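Local atomic coordinates of fructokinase (Silicibacter sp., PDB entry 3C8U), a protein that probably transfers a phosphate group from ATP to fructose, as a sugar kinase of the P-loop type. Residues Glu81-Glu86 and Gly131-Phe136; Leu63-Leu68 and Gly72-Lys77; Val166-Asp171 and Gly185-Asn190; Leu91-Lys96 and Thr145-Val150. All blocks are in the same frame, centred on the assembly; numbering follows the deposited sequence.

Contact 1: residues Glu81-Glu86 and Gly131-Phe136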
loop_
_atom_site.group_PDB
_atom_site.type_symbol
_atom_site.label_atom_id
_atom_site.label_comp_id
_atom_site.label_asym_id
_atom_site.label_seq_id
_atom_site.Cartn_x
_atom_site.Cartn_y
_atom_site.Cartn_z
ATOM N N GLU A 81 9.160 10.261 2.463
ATOM C CA GLU A 81 10.036 11.109 1.635
ATOM C C GLU A 81 11.020 10.282 0.794
ATOM O O GLU A 81 11.704 10.786 -0.113
ATOM C CB GLU A 81 10.780 12.153 2.461
ATOM C CG GLU A 81 11.712 11.570 3.458
ATOM C CD GLU A 81 11.112 11.450 4.846
ATOM O OE1 GLU A 81 9.899 11.098 4.985
ATOM O OE2 GLU A 81 11.897 11.683 5.797
ATOM N N THR A 82 11.027 8.993 1.046
ATOM C CA THR A 82 11.848 8.066 0.278
ATOM C C THR A 82 11.112 7.445 -0.907
ATOM O O THR A 82 11.642 6.608 -1.617
ATOM C CB THR A 82 12.499 6.984 1.184
ATOM O OG1 THR A 82 11.538 5.996 1.603
ATOM C CG2 THR A 82 13.132 7.677 2.392
ATOM N N PHE A 83 9.894 7.901 -1.131
ATOM C CA PHE A 83 9.100 7.445 -2.289
ATOM C C PHE A 83 9.041 8.508 -3.372
ATOM O O PHE A 83 9.124 9.695 -3.098
ATOM C CB PHE A 83 7.676 7.079 -1.869
ATOM C CG PHE A 83 7.588 5.750 -1.160
ATOM C CD1 PHE A 83 7.842 5.667 0.183
ATOM C CD2 PHE A 83 7.323 4.592 -1.857
ATOM C CE1 PHE A 83 7.824 4.470 0.823
ATOM C CE2 PHE A 83 7.289 3.366 -1.203
ATOM C CZ PHE A 83 7.545 3.309 0.123
ATOM N N ASP A 84 8.925 8.037 -4.606
ATOM C CA ASP A 84 8.615 8.903 -5.754
ATOM C C ASP A 84 7.133 9.235 -5.726
ATOM O O ASP A 84 6.330 8.604 -6.411
ATOM C CB ASP A 84 9.004 8.216 -7.072
ATOM C CG ASP A 84 8.659 9.023 -8.289
ATOM O OD1 ASP A 84 8.413 10.260 -8.179
ATOM O OD2 ASP A 84 8.592 8.394 -9.371
ATOM N N PHE A 85 6.767 10.215 -4.902
ATOM C CA PHE A 85 5.343 10.575 -4.732
ATOM C C PHE A 85 4.686 11.012 -6.041
ATOM O O PHE A 85 3.627 10.540 -6.415
ATOM C CB PHE A 85 5.141 11.691 -3.705
ATOM C CG PHE A 85 3.747 12.249 -3.758
ATOM C CD1 PHE A 85 2.689 11.519 -3.245
ATOM C CD2 PHE A 85 3.483 13.472 -4.370
ATOM C CE1 PHE A 85 1.392 12.004 -3.354
ATOM C CE2 PHE A 85 2.178 13.950 -4.478
ATOM C CZ PHE A 85 1.154 13.213 -3.966
ATOM N N GLU A 86 5.361 11.897 -6.770
ATOM C CA GLU A 86 4.805 12.461 -7.995
ATOM C C GLU A 86 4.590 11.355 -9.039
ATOM O O GLU A 86 3.590 11.348 -9.759
ATOM C CB GLU A 86 5.682 13.607 -8.564
ATOM C CG GLU A 86 5.884 14.821 -7.639
ATOM C CD GLU A 86 6.415 16.073 -8.371
ATOM O OE1 GLU A 86 5.703 16.604 -9.247
ATOM O OE2 GLU A 86 7.549 16.523 -8.085
ATOM N N GLY A 131 -0.710 0.258 0.095
ATOM C CA GLY A 131 0.508 0.931 0.618
ATOM C C GLY A 131 0.378 1.450 2.029
ATOM O O GLY A 131 -0.662 1.375 2.642
ATOM N N ASN A 132 1.442 2.057 2.518
ATOM C CA ASN A 132 1.452 2.584 3.874
ATOM C C ASN A 132 0.898 4.003 3.985
ATOM O O ASN A 132 0.493 4.421 5.056
ATOM C CB ASN A 132 2.876 2.502 4.439
ATOM C CG ASN A 132 3.366 1.071 4.542
ATOM O OD1 ASN A 132 2.596 0.166 4.913
ATOM N ND2 ASN A 132 4.615 0.850 4.220
ATOM N N TYR A 133 0.929 4.745 2.873
ATOM C CA TYR A 133 0.654 6.196 2.885
ATOM C C TYR A 133 -0.525 6.636 2.036
ATOM O O TYR A 133 -0.471 7.697 1.420
ATOM C CB TYR A 133 1.915 6.983 2.470
ATOM C CG TYR A 133 3.113 6.585 3.304
ATOM C CD1 TYR A 133 3.128 6.810 4.679
ATOM C CD2 TYR A 133 4.207 5.954 2.736
ATOM C CE1 TYR A 133 4.210 6.421 5.456
ATOM C CE2 TYR A 133 5.288 5.563 3.510
ATOM C CZ TYR A 133 5.285 5.799 4.863
ATOM O OH TYR A 133 6.367 5.404 5.630
ATOM N N LEU A 134 -1.600 5.836 2.052
ATOM C CA LEU A 134 -2.766 6.085 1.200
ATOM C C LEU A 134 -3.858 6.907 1.854
ATOM O O LEU A 134 -4.786 7.365 1.180
ATOM C CB LEU A 134 -3.330 4.780 0.645
ATOM C CG LEU A 134 -2.319 3.909 -0.149
ATOM C CD1 LEU A 134 -3.108 2.790 -0.867
ATOM C CD2 LEU A 134 -1.419 4.702 -1.144
ATOM N N LEU A 135 -3.699 7.099 3.161
ATOM C CA LEU A 135 -4.643 7.840 4.017
ATOM C C LEU A 135 -3.844 8.724 4.972
ATOM O O LEU A 135 -4.065 8.786 6.177
ATOM C CB LEU A 135 -5.561 6.879 4.787
ATOM C CG LEU A 135 -6.618 6.174 3.909
ATOM C CD1 LEU A 135 -7.487 5.204 4.704
ATOM C CD2 LEU A 135 -7.498 7.164 3.129
ATOM N N PHE A 136 -2.853 9.358 4.379
ATOM C CA PHE A 136 -1.775 10.035 5.117
ATOM C C PHE A 136 -1.843 11.558 5.006
ATOM O O PHE A 136 -1.748 12.155 3.925
ATOM C CB PHE A 136 -0.436 9.473 4.600
ATOM C CG PHE A 136 0.760 9.881 5.393
ATOM C CD1 PHE A 136 0.916 9.481 6.715
ATOM C CD2 PHE A 136 1.774 10.620 4.792
ATOM C CE1 PHE A 136 2.048 9.842 7.435
ATOM C CE2 PHE A 136 2.913 11.003 5.512
ATOM C CZ PHE A 136 3.049 10.622 6.829
#
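Phe83 and Tyr133 meet from two irregular pieces of backbone, their CA atoms 10.0 Å apart: Phe83 is extended between a short 3-10 turn and helix 85-97, whereas Tyr133 sits in the loop that leaves strand 126-131. No main-chain hydrogen bond crosses the gap, and the two rings span it alone. In each residue CG lies beside the backbone N and anti to the carbonyl carbon (chi1 -76° in Phe83), and both CB atoms are directed at the opposite segment. The meeting point is narrow. CE1 of Phe83 comes to the edge of the Tyr133 ring, close to its plane, and approaches Tyr133 CE2 at 3.9 Å. The ring centroids are 5.9 Å apart and the planes are inclined at 70°, an oblique aromatic pair. Tyr133 is packed further within its own loop: CB of Asn132 covers the centre of one face, and CD1 of Tyr133 sits 3.9 Å above the centre of the Phe136 ring. The phenol does not end in hydrocarbon, because Tyr133 OH is hydrogen-bonded to Gly78 O. Nearby, Asn132 OD1 accepts from Lys35 NZ, the lysine of a probable P-loop. The contact is therefore a buried apolar one in which the tyrosine hydroxyl is satisfied from outside, so that van der Waals contact between the rings spans the gap while a polar bond fixes the far end of the tyrosine.

Contact 2: residues Leu63-Leu68 and Gly72-Lys77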
loop_
_atom_site.group_PDB
_atom_site.type_symbol
_atom_site.label_atom_id
_atom_site.label_comp_id
_atom_site.label_asym_id
_atom_site.label_seq_id
_atom_site.Cartn_x
_atom_site.Cartn_y
_atom_site.Cartn_z
ATOM N N LEU A 63 12.338 5.264 -4.139
ATOM C CA LEU A 63 13.535 5.760 -4.818
ATOM C C LEU A 63 14.642 4.728 -4.684
ATOM O O LEU A 63 14.691 3.986 -3.705
ATOM C CB LEU A 63 14.014 7.059 -4.172
ATOM C CG LEU A 63 13.117 8.272 -4.330
ATOM C CD1 LEU A 63 13.885 9.515 -3.807
ATOM C CD2 LEU A 63 12.706 8.418 -5.770
ATOM N N ASP A 64 15.577 4.747 -5.635
ATOM C CA ASP A 64 16.744 3.858 -5.569
ATOM C C ASP A 64 17.714 4.372 -4.518
ATOM O O ASP A 64 17.795 5.568 -4.240
ATOM C CB ASP A 64 17.450 3.776 -6.918
ATOM C CG ASP A 64 18.498 2.659 -6.979
ATOM O OD1 ASP A 64 18.101 1.481 -7.168
ATOM O OD2 ASP A 64 19.703 2.980 -6.924
ATOM N N ASN A 65 18.487 3.451 -3.979
ATOM C CA ASN A 65 19.490 3.777 -2.959
ATOM C C ASN A 65 20.496 4.815 -3.460
ATOM O O ASN A 65 21.061 5.578 -2.687
ATOM C CB ASN A 65 20.233 2.503 -2.511
ATOM C CG ASN A 65 19.360 1.593 -1.729
ATOM O OD1 ASN A 65 18.255 1.981 -1.349
ATOM N ND2 ASN A 65 19.826 0.365 -1.477
ATOM N N ARG A 66 20.692 4.847 -4.775
ATOM C CA ARG A 66 21.724 5.701 -5.367
ATOM C C ARG A 66 21.248 7.144 -5.340
ATOM O O ARG A 66 22.027 8.077 -5.428
ATOM C CB ARG A 66 22.091 5.271 -6.777
ATOM C CG ARG A 66 21.155 5.769 -7.835
ATOM C CD ARG A 66 21.546 5.186 -9.168
ATOM N NE ARG A 66 21.197 3.771 -9.245
ATOM C CZ ARG A 66 21.417 3.019 -10.317
ATOM N NH1 ARG A 66 21.973 3.556 -11.398
ATOM N NH2 ARG A 66 21.083 1.750 -10.326
ATOM N N LEU A 67 19.945 7.314 -5.153
ATOM C CA LEU A 67 19.381 8.645 -4.981
ATOM C C LEU A 67 19.282 8.975 -3.492
ATOM O O LEU A 67 19.529 10.110 -3.076
ATOM C CB LEU A 67 18.013 8.773 -5.648
ATOM C CG LEU A 67 18.035 8.813 -7.172
ATOM C CD1 LEU A 67 16.707 9.292 -7.715
ATOM C CD2 LEU A 67 19.156 9.712 -7.622
ATOM N N LEU A 68 18.890 7.971 -2.711
ATOM C CA LEU A 68 18.626 8.172 -1.284
ATOM C C LEU A 68 19.899 8.544 -0.537
ATOM O O LEU A 68 19.914 9.422 0.341
ATOM C CB LEU A 68 18.019 6.907 -0.660
ATOM C CG LEU A 68 16.573 6.538 -1.071
ATOM C CD1 LEU A 68 16.116 5.262 -0.349
ATOM C CD2 LEU A 68 15.613 7.706 -0.787
ATOM N N GLY A 72 20.972 11.724 2.234
ATOM C CA GLY A 72 21.034 11.367 3.637
ATOM C C GLY A 72 19.857 10.543 4.132
ATOM O O GLY A 72 19.685 10.356 5.335
ATOM N N LEU A 73 19.081 10.035 3.176
ATOM C CA LEU A 73 17.817 9.318 3.445
ATOM C C LEU A 73 17.928 7.789 3.530
ATOM O O LEU A 73 16.955 7.077 3.788
ATOM C CB LEU A 73 16.782 9.678 2.374
ATOM C CG LEU A 73 16.246 11.099 2.448
ATOM C CD1 LEU A 73 15.480 11.428 1.173
ATOM C CD2 LEU A 73 15.392 11.272 3.723
ATOM N N LEU A 74 19.120 7.267 3.332
ATOM C CA LEU A 74 19.227 5.823 3.197
ATOM C C LEU A 74 18.735 5.102 4.467
ATOM O O LEU A 74 18.036 4.076 4.399
ATOM C CB LEU A 74 20.652 5.415 2.825
ATOM C CG LEU A 74 20.783 3.963 2.374
ATOM C CD1 LEU A 74 19.918 3.686 1.156
ATOM C CD2 LEU A 74 22.262 3.649 2.073
ATOM N N PRO A 75 19.099 5.617 5.643
ATOM C CA PRO A 75 18.662 4.902 6.852
ATOM C C PRO A 75 17.159 4.964 7.126
ATOM O O PRO A 75 16.653 4.242 7.990
ATOM C CB PRO A 75 19.447 5.582 7.987
ATOM C CG PRO A 75 20.179 6.692 7.414
ATOM C CD PRO A 75 20.030 6.718 5.921
ATOM N N ARG A 76 16.452 5.789 6.372
ATOM C CA ARG A 76 15.004 5.967 6.556
ATOM C C ARG A 76 14.196 5.437 5.366
ATOM O O ARG A 76 13.011 5.752 5.189
ATOM C CB ARG A 76 14.675 7.446 6.767
ATOM C CG ARG A 76 14.941 7.975 8.160
ATOM C CD ARG A 76 14.932 9.505 8.133
ATOM N NE ARG A 76 13.646 10.077 7.732
ATOM C CZ ARG A 76 12.575 9.979 8.497
ATOM N NH1 ARG A 76 12.692 9.342 9.648
ATOM N NH2 ARG A 76 11.419 10.491 8.132
ATOM N N LYS A 77 14.847 4.638 4.542
ATOM C CA LYS A 77 14.158 4.013 3.414
ATOM C C LYS A 77 12.891 3.381 3.903
ATOM O O LYS A 77 12.900 2.598 4.841
ATOM C CB LYS A 77 15.006 2.972 2.705
ATOM C CG LYS A 77 14.418 2.507 1.384
ATOM C CD LYS A 77 15.440 1.717 0.563
ATOM C CE LYS A 77 14.853 1.271 -0.767
ATOM N NZ LYS A 77 15.794 0.614 -1.684
HETATM O O HOH W 1 14.525 1.231 -4.367
#
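Lys77 reaches back over Leu68 to Asn65, its chain straight from end to end. CG stands anti to the backbone N (chi1 -169°), and the extended torsions beyond it carry the chain across Leu68, with Lys77 CG 3.7 Å from Leu68 CD1. At the tip, Lys77 NZ donates to Asn65 OD1 over 2.8 Å, arriving from above the carbonyl plane by 38°. The same ammonium gives a second bond to a water, which donates in turn to Leu63 O, and it also forms a salt bridge with Asp111, whose other oxygen takes Asn65 ND2. Leu74 adds an apolar flank: with its CG swung beside the carbonyl carbon, Leu74 CD1 lies 3.6 Å from Asn65 CG. Leu68, the buried residue here, divides its branches, CD1 going to the lysine and CD2 resting 3.9 Å from Leu73 CB. Asp64 caps the N-terminal end of the short helix, its OD2 gripped by Arg66 N and Arg66 NE from opposite faces of the carboxylate. Where that helix stops, Leu73 N returns to Leu68 O at 3.0 Å. With Gly72 at positive phi as the C-prime residue, this is the outer bond of a Schellman motif closing helix 65-68.

Contact 3: residues Val166-Asp171 and Gly185-Asn190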
loop_
_atom_site.group_PDB
_atom_site.type_symbol
_atom_site.label_atom_id
_atom_site.label_comp_id
_atom_site.label_asym_id
_atom_site.label_seq_id
_atom_site.Cartn_x
_atom_site.Cartn_y
_atom_site.Cartn_z
ATOM N N VAL A 166 9.605 -7.568 14.399
ATOM C CA VAL A 166 10.789 -8.216 15.001
ATOM C C VAL A 166 10.963 -9.594 14.368
ATOM O O VAL A 166 12.056 -9.955 13.953
ATOM C CB VAL A 166 10.740 -8.271 16.530
ATOM C CG1 VAL A 166 11.840 -9.188 17.104
ATOM C CG2 VAL A 166 10.898 -6.854 17.086
ATOM N N GLN A 167 9.867 -10.320 14.244
ATOM C CA GLN A 167 9.903 -11.640 13.590
ATOM C C GLN A 167 10.461 -11.541 12.177
ATOM O O GLN A 167 11.273 -12.379 11.741
ATOM C CB GLN A 167 8.539 -12.324 13.571
ATOM C CG GLN A 167 8.630 -13.827 13.181
ATOM C CD GLN A 167 9.585 -14.638 14.078
ATOM O OE1 GLN A 167 9.370 -14.763 15.286
ATOM N NE2 GLN A 167 10.636 -15.205 13.476
ATOM N N ARG A 168 10.068 -10.480 11.495
ATOM C CA ARG A 168 10.524 -10.257 10.113
ATOM C C ARG A 168 12.032 -10.235 10.095
ATOM O O ARG A 168 12.679 -10.915 9.317
ATOM C CB ARG A 168 9.953 -8.951 9.528
ATOM C CG ARG A 168 10.595 -8.513 8.221
ATOM C CD ARG A 168 9.635 -7.641 7.400
ATOM N NE ARG A 168 9.931 -6.206 7.477
ATOM C CZ ARG A 168 9.108 -5.256 7.029
ATOM N NH1 ARG A 168 7.934 -5.585 6.502
ATOM N NH2 ARG A 168 9.439 -3.976 7.125
ATOM N N TRP A 169 12.586 -9.492 11.031
ATOM C CA TRP A 169 14.016 -9.270 11.074
ATOM C C TRP A 169 14.740 -10.507 11.593
ATOM O O TRP A 169 15.905 -10.774 11.245
ATOM C CB TRP A 169 14.345 -7.999 11.851
ATOM C CG TRP A 169 13.938 -6.824 11.041
ATOM C CD1 TRP A 169 12.846 -6.025 11.227
ATOM C CD2 TRP A 169 14.560 -6.380 9.838
ATOM N NE1 TRP A 169 12.775 -5.082 10.226
ATOM C CE2 TRP A 169 13.820 -5.275 9.363
ATOM C CE3 TRP A 169 15.686 -6.797 9.122
ATOM C CZ2 TRP A 169 14.175 -4.574 8.201
ATOM C CZ3 TRP A 169 16.043 -6.093 7.969
ATOM C CH2 TRP A 169 15.285 -4.997 7.522
ATOM N N LEU A 170 14.013 -11.296 12.377
ATOM C CA LEU A 170 14.560 -12.551 12.905
ATOM C C LEU A 170 14.701 -13.526 11.722
ATOM O O LEU A 170 15.690 -14.232 11.577
ATOM C CB LEU A 170 13.676 -13.153 13.996
ATOM C CG LEU A 170 13.747 -12.547 15.398
ATOM C CD1 LEU A 170 12.708 -13.219 16.340
ATOM C CD2 LEU A 170 15.157 -12.673 15.931
ATOM N N ASP A 171 13.699 -13.512 10.868
ATOM C CA ASP A 171 13.688 -14.361 9.657
ATOM C C ASP A 171 14.885 -14.036 8.767
ATOM O O ASP A 171 15.481 -14.902 8.128
ATOM C CB ASP A 171 12.376 -14.202 8.886
ATOM C CG ASP A 171 11.202 -14.840 9.613
ATOM O OD1 ASP A 171 11.448 -15.529 10.628
ATOM O OD2 ASP A 171 10.042 -14.647 9.184
ATOM N N GLY A 185 13.644 1.113 14.949
ATOM C CA GLY A 185 14.152 2.221 14.205
ATOM C C GLY A 185 13.067 2.590 13.205
ATOM O O GLY A 185 11.905 2.852 13.537
ATOM N N ASN A 186 13.495 2.568 11.970
ATOM C CA ASN A 186 12.700 2.971 10.798
ATOM C C ASN A 186 11.227 2.535 10.809
ATOM O O ASN A 186 10.299 3.349 10.956
ATOM C CB ASN A 186 13.403 2.329 9.597
ATOM C CG ASN A 186 13.085 2.967 8.288
ATOM O OD1 ASN A 186 12.509 4.058 8.189
ATOM N ND2 ASN A 186 13.492 2.267 7.231
ATOM N N ASP A 187 11.032 1.249 10.545
ATOM C CA ASP A 187 9.680 0.698 10.333
ATOM C C ASP A 187 8.692 1.237 11.367
ATOM O O ASP A 187 7.590 1.686 11.019
ATOM C CB ASP A 187 9.681 -0.828 10.310
ATOM C CG ASP A 187 10.191 -1.397 8.989
ATOM O OD1 ASP A 187 10.061 -0.704 7.962
ATOM O OD2 ASP A 187 10.720 -2.533 8.975
ATOM N N LEU A 188 9.111 1.228 12.638
ATOM C CA LEU A 188 8.185 1.555 13.751
ATOM C C LEU A 188 7.975 3.060 13.834
ATOM O O LEU A 188 6.903 3.522 14.202
ATOM C CB LEU A 188 8.641 1.002 15.123
ATOM C CG LEU A 188 8.054 -0.336 15.630
ATOM C CD1 LEU A 188 8.171 -0.375 17.166
ATOM C CD2 LEU A 188 6.593 -0.614 15.208
ATOM N N ALA A 189 9.010 3.814 13.467
ATOM C CA ALA A 189 8.916 5.275 13.429
ATOM C C ALA A 189 7.897 5.651 12.355
ATOM O O ALA A 189 7.091 6.577 12.509
ATOM C CB ALA A 189 10.292 5.936 13.132
ATOM N N ASN A 190 7.925 4.889 11.276
ATOM C CA ASN A 190 6.993 5.127 10.138
ATOM C C ASN A 190 5.570 4.784 10.554
ATOM O O ASN A 190 4.612 5.487 10.258
ATOM C CB ASN A 190 7.410 4.314 8.904
ATOM C CG ASN A 190 8.728 4.814 8.292
ATOM O OD1 ASN A 190 9.144 5.957 8.515
ATOM N ND2 ASN A 190 9.422 3.925 7.603
#
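Arg168 and Trp169 both present an edge, not a face, to the carboxylate of Asp187. Asp187 OD2 lies near the indole plane, 3.5 Å from Trp169 NE1, and at the edge of the Arg168 guanidinium, somewhat tilted from its plane. The pairing joins helix 158-171 to helix 186-195 in a kinase of apparent P-loop fold; helix 176-184 lies between them in the chain, and Trp169 packs on it too. The two flat groups of the salt bridge stand nearly upright to each other, their planes 78° apart, so a single nitrogen does the work: Arg168 NH2 donates to Asp187 OD2 over 2.7 Å, coming from above the carboxylate plane with a bent N-H...O angle of 131°. Arg168 gets there with CG anti to the backbone N and a chain that turns at chi3 (102°), while Asp187 points at the arginine from the opposite direction. The aspartate side chain also touches Leu165 and Pro31, the latter within the probable phosphate-binding loop, which the Arg168 side chain approaches without touching. This surface salt bridge therefore borders that loop. Asp187 OD1 remains 3.4 Å from Arg168 NH2, in the guanidinium plane.

Contact 4: residues Leu91-Lys96 and Thr145-Val150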
loop_
_atom_site.group_PDB
_atom_site.type_symbol
_atom_site.label_atom_id
_atom_site.label_comp_id
_atom_site.label_asym_id
_atom_site.label_seq_id
_atom_site.Cartn_x
_atom_site.Cartn_y
_atom_site.Cartn_z
ATOM N N LEU A 91 0.752 7.536 -11.653
ATOM C CA LEU A 91 0.220 6.178 -11.903
ATOM C C LEU A 91 -1.246 6.075 -11.527
ATOM O O LEU A 91 -2.074 5.565 -12.289
ATOM C CB LEU A 91 1.031 5.090 -11.149
ATOM C CG LEU A 91 0.319 3.727 -11.019
ATOM C CD1 LEU A 91 0.109 3.056 -12.409
ATOM C CD2 LEU A 91 1.066 2.819 -10.103
ATOM N N CYS A 92 -1.556 6.566 -10.333
ATOM C CA CYS A 92 -2.934 6.532 -9.839
ATOM C C CYS A 92 -3.886 7.199 -10.840
ATOM O O CYS A 92 -4.975 6.658 -11.171
ATOM C CB CYS A 92 -3.040 7.196 -8.466
ATOM S SG CYS A 92 -2.226 6.205 -7.184
ATOM N N HIS A 93 -3.446 8.334 -11.353
ATOM C CA HIS A 93 -4.251 9.052 -12.364
ATOM C C HIS A 93 -4.396 8.258 -13.651
ATOM O O HIS A 93 -5.505 8.169 -14.226
ATOM C CB HIS A 93 -3.772 10.472 -12.602
ATOM C CG HIS A 93 -4.124 11.399 -11.475
ATOM N ND1 HIS A 93 -5.432 11.660 -11.106
ATOM C CD2 HIS A 93 -3.345 12.116 -10.627
ATOM C CE1 HIS A 93 -5.438 12.491 -10.075
ATOM N NE2 HIS A 93 -4.189 12.782 -9.763
ATOM N N ALA A 94 -3.295 7.641 -14.078
ATOM C CA ALA A 94 -3.266 6.900 -15.362
ATOM C C ALA A 94 -4.214 5.699 -15.296
ATOM O O ALA A 94 -4.911 5.367 -16.255
ATOM C CB ALA A 94 -1.839 6.428 -15.728
ATOM N N LEU A 95 -4.272 5.108 -14.127
ATOM C CA LEU A 95 -5.083 3.896 -13.917
ATOM C C LEU A 95 -6.568 4.093 -14.173
ATOM O O LEU A 95 -7.286 3.170 -14.611
ATOM C CB LEU A 95 -4.869 3.317 -12.531
ATOM C CG LEU A 95 -3.578 2.527 -12.354
ATOM C CD1 LEU A 95 -3.335 2.211 -10.874
ATOM C CD2 LEU A 95 -3.563 1.248 -13.235
ATOM N N LYS A 96 -7.023 5.312 -13.937
ATOM C CA LYS A 96 -8.454 5.624 -14.105
ATOM C C LYS A 96 -8.869 5.517 -15.558
ATOM O O LYS A 96 -9.857 4.852 -15.898
ATOM C CB LYS A 96 -8.790 7.022 -13.577
ATOM C CG LYS A 96 -10.257 7.419 -13.744
ATOM C CD LYS A 96 -10.491 8.874 -13.296
ATOM C CE LYS A 96 -11.959 9.194 -13.027
ATOM N NZ LYS A 96 -12.546 8.375 -11.912
ATOM N N THR A 145 -6.483 10.961 -1.346
ATOM C CA THR A 145 -7.813 10.505 -0.886
ATOM C C THR A 145 -8.920 10.913 -1.861
ATOM O O THR A 145 -9.941 10.273 -1.977
ATOM C CB THR A 145 -8.160 11.031 0.511
ATOM O OG1 THR A 145 -8.194 12.461 0.501
ATOM C CG2 THR A 145 -7.153 10.564 1.506
ATOM N N ALA A 146 -8.676 11.977 -2.585
ATOM C CA ALA A 146 -9.654 12.467 -3.559
ATOM C C ALA A 146 -9.718 11.538 -4.745
ATOM O O ALA A 146 -10.668 11.570 -5.521
ATOM C CB ALA A 146 -9.304 13.863 -4.024
ATOM N N ILE A 147 -8.677 10.723 -4.911
ATOM C CA ILE A 147 -8.563 9.851 -6.107
ATOM C C ILE A 147 -9.275 8.516 -5.894
ATOM O O ILE A 147 -9.736 7.878 -6.822
ATOM C CB ILE A 147 -7.072 9.493 -6.447
ATOM C CG1 ILE A 147 -6.241 10.740 -6.699
ATOM C CG2 ILE A 147 -6.956 8.644 -7.727
ATOM C CD1 ILE A 147 -4.815 10.393 -7.042
ATOM N N TRP A 148 -9.312 8.089 -4.650
ATOM C CA TRP A 148 -9.841 6.779 -4.324
ATOM C C TRP A 148 -11.362 6.762 -4.500
ATOM O O TRP A 148 -12.045 7.728 -4.163
ATOM C CB TRP A 148 -9.532 6.359 -2.886
ATOM C CG TRP A 148 -8.092 6.511 -2.396
ATOM C CD1 TRP A 148 -7.710 6.873 -1.153
ATOM C CD2 TRP A 148 -6.884 6.324 -3.154
ATOM N NE1 TRP A 148 -6.338 6.912 -1.064
ATOM C CE2 TRP A 148 -5.805 6.559 -2.279
ATOM C CE3 TRP A 148 -6.614 5.958 -4.477
ATOM C CZ2 TRP A 148 -4.476 6.460 -2.686
ATOM C CZ3 TRP A 148 -5.289 5.852 -4.886
ATOM C CH2 TRP A 148 -4.235 6.098 -3.989
ATOM N N ASP A 149 -11.891 5.632 -4.976
ATOM C CA ASP A 149 -13.337 5.465 -5.029
ATOM C C ASP A 149 -13.873 4.897 -3.739
ATOM O O ASP A 149 -14.950 5.262 -3.274
ATOM C CB ASP A 149 -13.752 4.643 -6.254
ATOM C CG ASP A 149 -13.401 5.350 -7.543
ATOM O OD1 ASP A 149 -13.955 6.445 -7.825
ATOM O OD2 ASP A 149 -12.591 4.800 -8.303
ATOM N N VAL A 150 -13.092 3.987 -3.166
ATOM C CA VAL A 150 -13.375 3.395 -1.854
ATOM C C VAL A 150 -12.031 3.284 -1.148
ATOM O O VAL A 150 -11.007 2.997 -1.762
ATOM C CB VAL A 150 -14.066 1.991 -1.923
ATOM C CG1 VAL A 150 -14.358 1.419 -0.513
ATOM C CG2 VAL A 150 -15.356 2.030 -2.792
HETATM O O HOH W 2 -11.402 5.948 -10.487
#
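Cys92 and Ile147 meet with their leading atoms beside the backbone N: SG of Cys92 (chi1 -70°) and CG1 of Ile147 are each anti to the carbonyl carbon, and an extended chi2 of -179° then pushes Ile147 CD1 outward to the helix. That methyl is the centre of the packing. It lies 3.9 Å from Cys92 CB and covers one face of the His93 imidazole as a CH-pi contact, 4.0 Å from the ring centroid and offset toward the NE2 and CE1 side. The histidine thus lies across the isoleucine at about a right angle. On the same helix, Cys92 SG meets the six-membered ring of Trp148 at its edge, 3.8 Å from both CH2 and CZ3. This is a sulfur-aromatic contact, with the sulfur near the plane and not over a face. The indole arrives from a CB directed away, with its benzo ring alone reaching back, while NE1 at the other end bonds to Leu134 O. Further along the helix the contact turns polar: a water lies between Lys96 NZ and Asp149 OD2, within bonding distance of both, and that oxygen also accepts from Leu24 N. Ile147 and Trp148 rest on strand 23-28 as well, so helix 85-97 packs on the loop into strand 150-154, against the parallel sheet, consistent with the alpha/beta layering of P-loop kinases.

Contact 1 is the fully buried one, and contact 4 is partly so; both draw on helix 85-97 or its approach and on the chain between strands 126-131 and 150-154, their segments alternating along the sequence. There apolar contact dominates, of ring with ring in one and methyl, sulfur and ring in the other, and a probable hydrogen bond from Trp148 NE1 to Leu134 O ties them. Contacts 2 and 3 are surface features, where charged and amide groups join in, beside the leucine packing of contact 2. They adjoin where Lys77 comes close to Asn186, and contact 2 joins contact 1 by the Arg76-Glu81 salt bridge. Contacts 3 and 4 lie on opposite sides of the chain's centre.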